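Local coordinates for putative Acetyltransferase (Pyrococcus horikoshii, PDB 3DDD), which binds coenzyme A and is probably an acyltransferase of the GNAT family, built from two GNAT-like regions in one chain, at residues C79-L91 against D175-L187. Numbering follows the deposited sequence. Where two conformers were deposited one is given.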
ATOM      1  N   CYS A  79       0.393  -9.962   3.666  1.00 34.95           N
ATOM      2  CA  CYS A  79       1.417  -9.879   2.626  1.00 33.57           C
ATOM      3  C   CYS A  79       2.633  -9.106   2.996  1.00 33.22           C
ATOM      4  O   CYS A  79       2.577  -8.173   3.787  1.00 30.97           O
ATOM      5  CB  CYS A  79       0.900  -9.205   1.377  1.00 39.53           C
ATOM      6  SG  CYS A  79      -0.514  -9.951   0.680  1.00 40.17           S
ATOM      7  N   ILE A  80       3.747  -9.530   2.409  1.00 34.38           N
ATOM      8  CA  ILE A  80       5.018  -8.822   2.522  1.00 35.53           C
ATOM      9  C   ILE A  80       5.470  -8.500   1.086  1.00 35.75           C
ATOM     10  O   ILE A  80       5.292  -9.315   0.169  1.00 34.58           O
ATOM     11  CB  ILE A  80       6.066  -9.617   3.362  1.00 32.18           C
ATOM     12  CG1 ILE A  80       7.272  -8.739   3.651  1.00 38.69           C
ATOM     13  CG2 ILE A  80       6.476 -10.952   2.723  1.00 32.04           C
ATOM     14  CD1 ILE A  80       8.124  -9.237   4.705  1.00 24.26           C
ATOM     15  N   PHE A  81       5.924  -7.271   0.885  1.00 33.25           N
ATOM     16  CA  PHE A  81       6.420  -6.798  -0.401  1.00 34.35           C
ATOM     17  C   PHE A  81       7.856  -6.307  -0.210  1.00 33.41           C
ATOM     18  O   PHE A  81       8.104  -5.413   0.584  1.00 33.23           O
ATOM     19  CB  PHE A  81       5.511  -5.685  -0.964  1.00 35.08           C
ATOM     20  CG  PHE A  81       4.064  -6.103  -1.096  1.00 30.11           C
ATOM     21  CD1 PHE A  81       3.655  -6.891  -2.152  1.00 41.12           C
ATOM     22  CD2 PHE A  81       3.124  -5.733  -0.143  1.00 29.11           C
ATOM     23  CE1 PHE A  81       2.334  -7.304  -2.259  1.00 35.61           C
ATOM     24  CE2 PHE A  81       1.811  -6.114  -0.253  1.00 32.54           C
ATOM     25  CZ  PHE A  81       1.406  -6.896  -1.303  1.00 36.23           C
ATOM     26  N   PHE A  82       8.789  -6.929  -0.925  1.00 34.79           N
ATOM     27  CA  PHE A  82      10.217  -6.599  -0.827  1.00 33.74           C
ATOM     28  C   PHE A  82      10.725  -5.589  -1.828  1.00 33.35           C
ATOM     29  O   PHE A  82      10.470  -5.688  -3.025  1.00 36.39           O
ATOM     30  CB  PHE A  82      11.072  -7.857  -0.987  1.00 35.02           C
ATOM     31  CG  PHE A  82      10.984  -8.764   0.173  1.00 29.49           C
ATOM     32  CD1 PHE A  82      11.688  -8.487   1.319  1.00 32.78           C
ATOM     33  CD2 PHE A  82      10.137  -9.860   0.137  1.00 33.68           C
ATOM     34  CE1 PHE A  82      11.565  -9.306   2.421  1.00 32.67           C
ATOM     35  CE2 PHE A  82      10.010 -10.676   1.206  1.00 37.88           C
ATOM     36  CZ  PHE A  82      10.725 -10.413   2.356  1.00 35.47           C
ATOM     37  N   TYR A  83      11.455  -4.621  -1.315  1.00 34.63           N
ATOM     38  CA  TYR A  83      12.289  -3.744  -2.129  1.00 35.49           C
ATOM     39  C   TYR A  83      13.767  -4.039  -1.751  1.00 35.75           C
ATOM     40  O   TYR A  83      14.077  -5.114  -1.194  1.00 35.55           O
ATOM     41  CB  TYR A  83      11.866  -2.291  -1.900  1.00 34.06           C
ATOM     42  CG  TYR A  83      10.382  -2.129  -1.970  1.00 33.07           C
ATOM     43  CD1 TYR A  83       9.705  -2.371  -3.155  1.00 31.91           C
ATOM     44  CD2 TYR A  83       9.635  -1.790  -0.837  1.00 34.94           C
ATOM     45  CE1 TYR A  83       8.342  -2.257  -3.227  1.00 34.76           C
ATOM     46  CE2 TYR A  83       8.257  -1.655  -0.900  1.00 37.48           C
ATOM     47  CZ  TYR A  83       7.612  -1.897  -2.096  1.00 35.75           C
ATOM     48  OH  TYR A  83       6.251  -1.790  -2.169  1.00 31.16           O
ATOM     49  N   ASN A  84      14.673  -3.114  -2.022  1.00 36.31           N
ATOM     50  CA  ASN A  84      16.106  -3.424  -1.891  1.00 36.33           C
ATOM     51  C   ASN A  84      16.564  -3.379  -0.453  1.00 37.76           C
ATOM     52  O   ASN A  84      17.385  -4.179  -0.040  1.00 39.22           O
ATOM     53  CB  ASN A  84      16.966  -2.464  -2.730  1.00 36.15           C
ATOM     54  CG  ASN A  84      16.639  -2.514  -4.220  1.00 33.23           C
ATOM     55  OD1 ASN A  84      15.990  -3.437  -4.688  1.00 39.48           O
ATOM     56  ND2 ASN A  84      17.096  -1.516  -4.966  1.00 37.50           N
ATOM     57  N   LYS A  85      16.016  -2.443   0.304  1.00 38.25           N
ATOM     58  CA  LYS A  85      16.495  -2.140   1.646  1.00 39.59           C
ATOM     59  C   LYS A  85      15.439  -2.387   2.697  1.00 36.17           C
ATOM     60  O   LYS A  85      15.742  -2.443   3.882  1.00 33.08           O
ATOM     61  CB  LYS A  85      16.851  -0.667   1.716  1.00 43.79           C
ATOM     62  CG  LYS A  85      18.005  -0.221   0.791  1.00 51.85           C
ATOM     63  CD  LYS A  85      18.418   1.228   1.112  1.00 48.94           C
ATOM     64  CE  LYS A  85      19.208   1.858  -0.042  1.00 63.14           C
ATOM     65  NZ  LYS A  85      18.289   2.129  -1.199  1.00 66.86           N
ATOM     66  N   GLN A  86      14.185  -2.454   2.260  1.00 35.60           N
ATOM     67  CA  GLN A  86      13.049  -2.578   3.162  1.00 35.00           C
ATOM     68  C   GLN A  86      11.987  -3.494   2.558  1.00 32.60           C
ATOM     69  O   GLN A  86      11.991  -3.783   1.346  1.00 32.10           O
ATOM     70  CB  GLN A  86      12.460  -1.191   3.440  1.00 33.27           C
ATOM     71  CG  GLN A  86      11.878  -0.503   2.192  1.00 35.41           C
ATOM     72  CD  GLN A  86      11.404   0.904   2.445  1.00 38.06           C
ATOM     73  OE1 GLN A  86      11.204   1.305   3.583  1.00 41.76           O
ATOM     74  NE2 GLN A  86      11.193   1.657   1.372  1.00 48.09           N
ATOM     75  N   ALA A  87      11.097  -3.965   3.417  1.00 35.04           N
ATOM     76  CA  ALA A  87       9.858  -4.638   2.982  1.00 33.77           C
ATOM     77  C   ALA A  87       8.701  -3.915   3.621  1.00 33.46           C
ATOM     78  O   ALA A  87       8.851  -3.320   4.691  1.00 32.18           O
ATOM     79  CB  ALA A  87       9.843  -6.104   3.375  1.00 30.69           C
ATOM     80  N   TRP A  88       7.557  -3.956   2.939  1.00 34.28           N
ATOM     81  CA  TRP A  88       6.291  -3.461   3.475  1.00 34.17           C
ATOM     82  C   TRP A  88       5.387  -4.631   3.814  1.00 35.32           C
ATOM     83  O   TRP A  88       5.244  -5.560   3.032  1.00 33.67           O
ATOM     84  CB  TRP A  88       5.565  -2.557   2.449  1.00 34.53           C
ATOM     85  CG  TRP A  88       5.017  -1.347   3.066  1.00 32.65           C
ATOM     86  CD1 TRP A  88       3.742  -1.159   3.536  1.00 33.24           C
ATOM     87  CD2 TRP A  88       5.732  -0.163   3.377  1.00 30.26           C
ATOM     88  NE1 TRP A  88       3.625   0.080   4.077  1.00 30.13           N
ATOM     89  CE2 TRP A  88       4.825   0.723   3.982  1.00 29.90           C
ATOM     90  CE3 TRP A  88       7.033   0.273   3.133  1.00 36.75           C
ATOM     91  CZ2 TRP A  88       5.199   1.964   4.424  1.00 32.80           C
ATOM     92  CZ3 TRP A  88       7.389   1.528   3.544  1.00 34.30           C
ATOM     93  CH2 TRP A  88       6.474   2.364   4.158  1.00 32.87           C
ATOM     94  N   ILE A  89       4.770  -4.597   4.984  1.00 34.81           N
ATOM     95  CA  ILE A  89       3.708  -5.557   5.267  1.00 32.97           C
ATOM     96  C   ILE A  89       2.360  -4.844   5.100  1.00 33.37           C
ATOM     97  O   ILE A  89       2.128  -3.724   5.631  1.00 32.04           O
ATOM     98  CB  ILE A  89       3.879  -6.248   6.631  1.00 32.80           C
ATOM     99  CG1 ILE A  89       5.028  -7.256   6.543  1.00 31.82           C
ATOM    100  CG2 ILE A  89       2.612  -7.001   7.046  1.00 31.91           C
ATOM    101  CD1 ILE A  89       5.653  -7.631   7.886  1.00 34.66           C
ATOM    102  N   GLY A  90       1.508  -5.466   4.296  1.00 30.50           N
ATOM    103  CA  GLY A  90       0.187  -4.954   4.047  1.00 30.96           C
ATOM    104  C   GLY A  90      -0.869  -6.015   3.859  1.00 30.19           C
ATOM    105  O   GLY A  90      -0.572  -7.218   3.880  1.00 32.90           O
ATOM    106  N   LEU A  91      -2.121  -5.576   3.750  1.00 31.10           N
ATOM    107  CA  LEU A  91      -3.237  -6.469   3.396  1.00 34.09           C
ATOM    108  C   LEU A  91      -3.537  -7.514   4.497  1.00 36.70           C
ATOM    109  O   LEU A  91      -4.081  -8.572   4.229  1.00 37.27           O
ATOM    110  CB  LEU A  91      -2.998  -7.113   1.990  1.00 33.73           C
ATOM    111  CG  LEU A  91      -2.886  -6.182   0.759  1.00 36.12           C
ATOM    112  CD1 LEU A  91      -2.931  -6.930  -0.624  1.00 31.71           C
ATOM    113  CD2 LEU A  91      -4.014  -5.125   0.786  1.00 34.27           C
ATOM    114  N   ASP A 175      11.594   9.142  -7.789  1.00 34.93           N
ATOM    115  CA  ASP A 175      10.861   8.233  -6.897  1.00 34.47           C
ATOM    116  C   ASP A 175      11.785   7.558  -5.885  1.00 36.13           C
ATOM    117  O   ASP A 175      11.451   7.394  -4.700  1.00 36.30           O
ATOM    118  CB  ASP A 175      10.067   7.201  -7.694  1.00 36.06           C
ATOM    119  CG  ASP A 175       9.058   6.493  -6.840  1.00 38.62           C
ATOM    120  OD1 ASP A 175       8.172   7.178  -6.288  1.00 38.22           O
ATOM    121  OD2 ASP A 175       9.182   5.267  -6.672  1.00 39.90           O
ATOM    122  N   LYS A 176      12.966   7.200  -6.345  1.00 35.72           N
ATOM    123  CA  LYS A 176      13.980   6.611  -5.484  1.00 38.45           C
ATOM    124  C   LYS A 176      14.357   7.600  -4.360  1.00 37.59           C
ATOM    125  O   LYS A 176      14.562   7.224  -3.200  1.00 38.15           O
ATOM    126  CB  LYS A 176      15.182   6.187  -6.362  1.00 41.41           C
ATOM    127  CG  LYS A 176      16.497   5.886  -5.658  1.00 49.23           C
ATOM    128  CD  LYS A 176      16.506   4.504  -5.017  1.00 58.65           C
ATOM    129  CE  LYS A 176      17.756   4.251  -4.149  1.00 58.47           C
ATOM    130  NZ  LYS A 176      17.763   2.816  -3.704  1.00 63.67           N
ATOM    131  N   LYS A 177      14.446   8.869  -4.712  1.00 34.79           N
ATOM    132  CA  LYS A 177      14.734   9.934  -3.769  1.00 32.62           C
ATOM    133  C   LYS A 177      13.569  10.141  -2.754  1.00 33.44           C
ATOM    134  O   LYS A 177      13.789  10.247  -1.552  1.00 34.67           O
ATOM    135  CB  LYS A 177      15.023  11.187  -4.603  1.00 33.49           C
ATOM    136  CG  LYS A 177      15.513  12.404  -3.888  1.00 34.40           C
ATOM    137  CD  LYS A 177      15.848  13.523  -4.918  1.00 35.90           C
ATOM    138  N   ALA A 178      12.329  10.164  -3.245  1.00 34.16           N
ATOM    139  CA  ALA A 178      11.154  10.346  -2.408  1.00 33.58           C
ATOM    140  C   ALA A 178      10.930   9.140  -1.497  1.00 33.37           C
ATOM    141  O   ALA A 178      10.800   9.286  -0.301  1.00 34.55           O
ATOM    142  CB  ALA A 178       9.939  10.571  -3.271  1.00 33.79           C
ATOM    143  N   PHE A 179      10.924   7.951  -2.082  1.00 34.96           N
ATOM    144  CA  PHE A 179      10.597   6.716  -1.370  1.00 34.21           C
ATOM    145  C   PHE A 179      11.763   6.103  -0.629  1.00 33.70           C
ATOM    146  O   PHE A 179      11.562   5.356   0.308  1.00 37.74           O
ATOM    147  CB  PHE A 179      10.065   5.694  -2.382  1.00 33.70           C
ATOM    148  CG  PHE A 179       9.532   4.441  -1.767  1.00 28.99           C
ATOM    149  CD1 PHE A 179       8.553   4.492  -0.782  1.00 35.76           C
ATOM    150  CD2 PHE A 179       9.949   3.215  -2.220  1.00 35.04           C
ATOM    151  CE1 PHE A 179       8.020   3.318  -0.227  1.00 38.04           C
ATOM    152  CE2 PHE A 179       9.438   2.042  -1.666  1.00 39.70           C
ATOM    153  CZ  PHE A 179       8.466   2.098  -0.688  1.00 34.57           C
ATOM    154  N   GLY A 180      12.984   6.389  -1.073  1.00 37.89           N
ATOM    155  CA  GLY A 180      14.202   5.872  -0.439  1.00 35.65           C
ATOM    156  C   GLY A 180      14.586   4.476  -0.937  1.00 35.61           C
ATOM    157  O   GLY A 180      15.472   3.821  -0.382  1.00 34.04           O
ATOM    158  N   ASP A 181      13.887   3.999  -1.961  1.00 34.48           N
ATOM    159  CA  ASP A 181      14.087   2.640  -2.438  1.00 35.17           C
ATOM    160  C   ASP A 181      13.503   2.493  -3.814  1.00 34.19           C
ATOM    161  O   ASP A 181      12.889   3.438  -4.333  1.00 32.64           O
ATOM    162  CB  ASP A 181      13.440   1.633  -1.467  1.00 39.97           C
ATOM    163  CG  ASP A 181      14.177   0.305  -1.400  1.00 33.26           C
ATOM    164  OD1 ASP A 181      14.595  -0.226  -2.436  1.00 35.76           O
ATOM    165  OD2 ASP A 181      14.319  -0.225  -0.296  1.00 39.25           O
ATOM    166  N   ASP A 182      13.702   1.297  -4.390  1.00 34.98           N
ATOM    167  CA  ASP A 182      13.274   0.961  -5.739  1.00 34.91           C
ATOM    168  C   ASP A 182      11.968   0.173  -5.703  1.00 36.68           C
ATOM    169  O   ASP A 182      11.953  -1.002  -5.286  1.00 36.87           O
ATOM    170  CB  ASP A 182      14.382   0.170  -6.464  1.00 34.00           C
ATOM    171  CG  ASP A 182      13.976  -0.283  -7.880  1.00 37.93           C
ATOM    172  OD1 ASP A 182      12.798  -0.128  -8.266  1.00 33.23           O
ATOM    173  OD2 ASP A 182      14.839  -0.830  -8.603  1.00 44.79           O
ATOM    174  N   ARG A 183      10.880   0.827  -6.138  1.00 36.60           N
ATOM    175  CA  ARG A 183       9.561   0.184  -6.275  1.00 36.07           C
ATOM    176  C   ARG A 183       9.004   0.318  -7.698  1.00 35.18           C
ATOM    177  O   ARG A 183       7.804   0.282  -7.910  1.00 37.69           O
ATOM    178  CB  ARG A 183       8.558   0.787  -5.298  1.00 39.50           C
ATOM    179  CG  ARG A 183       8.479   2.313  -5.400  1.00 38.31           C
ATOM    180  CD  ARG A 183       7.153   2.850  -5.090  1.00 38.22           C
ATOM    181  NE  ARG A 183       7.272   4.282  -4.942  1.00 40.96           N
ATOM    182  CZ  ARG A 183       6.635   5.024  -4.051  1.00 32.14           C
ATOM    183  NH1 ARG A 183       5.729   4.505  -3.280  1.00 37.04           N
ATOM    184  NH2 ARG A 183       6.875   6.332  -3.994  1.00 35.35           N
ATOM    185  N   ILE A 184       9.880   0.435  -8.679  1.00 34.85           N
ATOM    186  CA  ILE A 184       9.470   0.681 -10.048  1.00 34.25           C
ATOM    187  C   ILE A 184       8.636  -0.476 -10.579  1.00 36.42           C
ATOM    188  O   ILE A 184       7.766  -0.273 -11.433  1.00 37.34           O
ATOM    189  CB  ILE A 184      10.712   0.933 -10.943  1.00 34.89           C
ATOM    190  CG1 ILE A 184      11.393   2.239 -10.526  1.00 30.46           C
ATOM    191  CG2 ILE A 184      10.350   0.911 -12.475  1.00 32.99           C
ATOM    192  CD1 ILE A 184      10.454   3.457 -10.358  1.00 32.50           C
ATOM    193  N   ARG A 185       8.894  -1.687 -10.087  1.00 36.69           N
ATOM    194  CA  ARG A 185       8.139  -2.862 -10.535  1.00 36.86           C
ATOM    195  C   ARG A 185       6.676  -2.793 -10.115  1.00 34.35           C
ATOM    196  O   ARG A 185       5.806  -3.332 -10.755  1.00 38.34           O
ATOM    197  CB  ARG A 185       8.815  -4.162 -10.083  1.00 36.00           C
ATOM    198  CG  ARG A 185       8.606  -4.540  -8.638  1.00 34.15           C
ATOM    199  CD  ARG A 185       9.125  -5.974  -8.420  1.00 38.32           C
ATOM    200  NE  ARG A 185       8.564  -6.559  -7.219  1.00 35.22           N
ATOM    201  CZ  ARG A 185       8.968  -6.265  -5.986  1.00 38.37           C
ATOM    202  NH1 ARG A 185       9.953  -5.409  -5.790  1.00 40.10           N
ATOM    203  NH2 ARG A 185       8.368  -6.818  -4.931  1.00 36.36           N
ATOM    204  N   VAL A 186       6.402  -2.075  -9.046  1.00 35.45           N
ATOM    205  CA  VAL A 186       5.039  -1.848  -8.609  1.00 33.09           C
ATOM    206  C   VAL A 186       4.334  -0.868  -9.565  1.00 34.89           C
ATOM    207  O   VAL A 186       3.235  -1.146 -10.076  1.00 33.33           O
ATOM    208  CB  VAL A 186       5.037  -1.363  -7.128  1.00 31.70           C
ATOM    209  CG1 VAL A 186       3.630  -1.263  -6.592  1.00 32.79           C
ATOM    210  CG2 VAL A 186       5.822  -2.372  -6.301  1.00 26.23           C
ATOM    211  N   LEU A 187       4.967   0.273  -9.818  0.50 33.63           N
ATOM    212  CA  LEU A 187       4.448   1.222 -10.814  0.50 34.14           C
ATOM    213  C   LEU A 187       4.150   0.508 -12.137  0.50 32.14           C
ATOM    214  O   LEU A 187       3.072   0.639 -12.677  0.50 31.27           O
ATOM    215  CB  LEU A 187       5.427   2.390 -11.040  0.50 33.91           C
ATOM    216  CG  LEU A 187       5.276   3.555 -10.054  0.50 33.80           C
ATOM    217  CD1 LEU A 187       5.727   3.158  -8.649  0.50 28.31           C
ATOM    218  CD2 LEU A 187       6.057   4.737 -10.561  0.50 31.57           C
TER
HETATM  219  O   HOH W   1      13.354  -3.370  -5.172  1.00 35.24           O
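The turn at Tyr-83 to Lys-85, which joins the antiparallel strands 73-82 and 86-94 of the CoA-binding GNAT region, meets the loop between helices 169-179 and 184-192 of the second one; the CA atoms of Tyr-83 and Asp-182 are 6.0 Å apart. The carboxylate of Asp-181 reaches into this turn. Its OD1 accepts from the backbone N of Asn-84 at 2.9 Å, on the syn side but 25° out of plane. OD2 takes the N of Lys-85, also at 2.9 Å, with its syn lone pair. The anti lone pair of OD1 takes the N of Asp-182, and the three amides together probably limit the carboxylate's rotation. Replacing Asp-181 with an alanine removes both carboxylate oxygens and is likely to leave the amides of Asn-84 and Lys-85 without these acceptors, and the turn less fixed. Phe-179 turns its edge to one face of the Tyr-83 ring, planes at 84° and centroids 5.3 Å apart. Its chi1 of -173° sets CG opposite the backbone N and swings the ring in toward the hairpin. NE2 of Gln-86 sits over the rim of one face of the Phe-179 ring, 3.4 Å from CZ, while OE1 of Gln-86 accepts a hydrogen bond from Arg-123. CG2 of Val-186 sits at the Tyr-83 ring edge, and the Tyr-83 hydroxyl hydrogen-bonds to the carbonyl of Lys-287. Arg-185 approaches end-on, its NH1 (2.8 Å) and NH2 (3.1 Å) both gripping Phe-82 O close to the guanidinium plane. A water bridges Asn-84 OD1 and Asp-182 O. Acid and arginine both bind hairpin backbone, so the join depends on the turn's shape more than on paired charges.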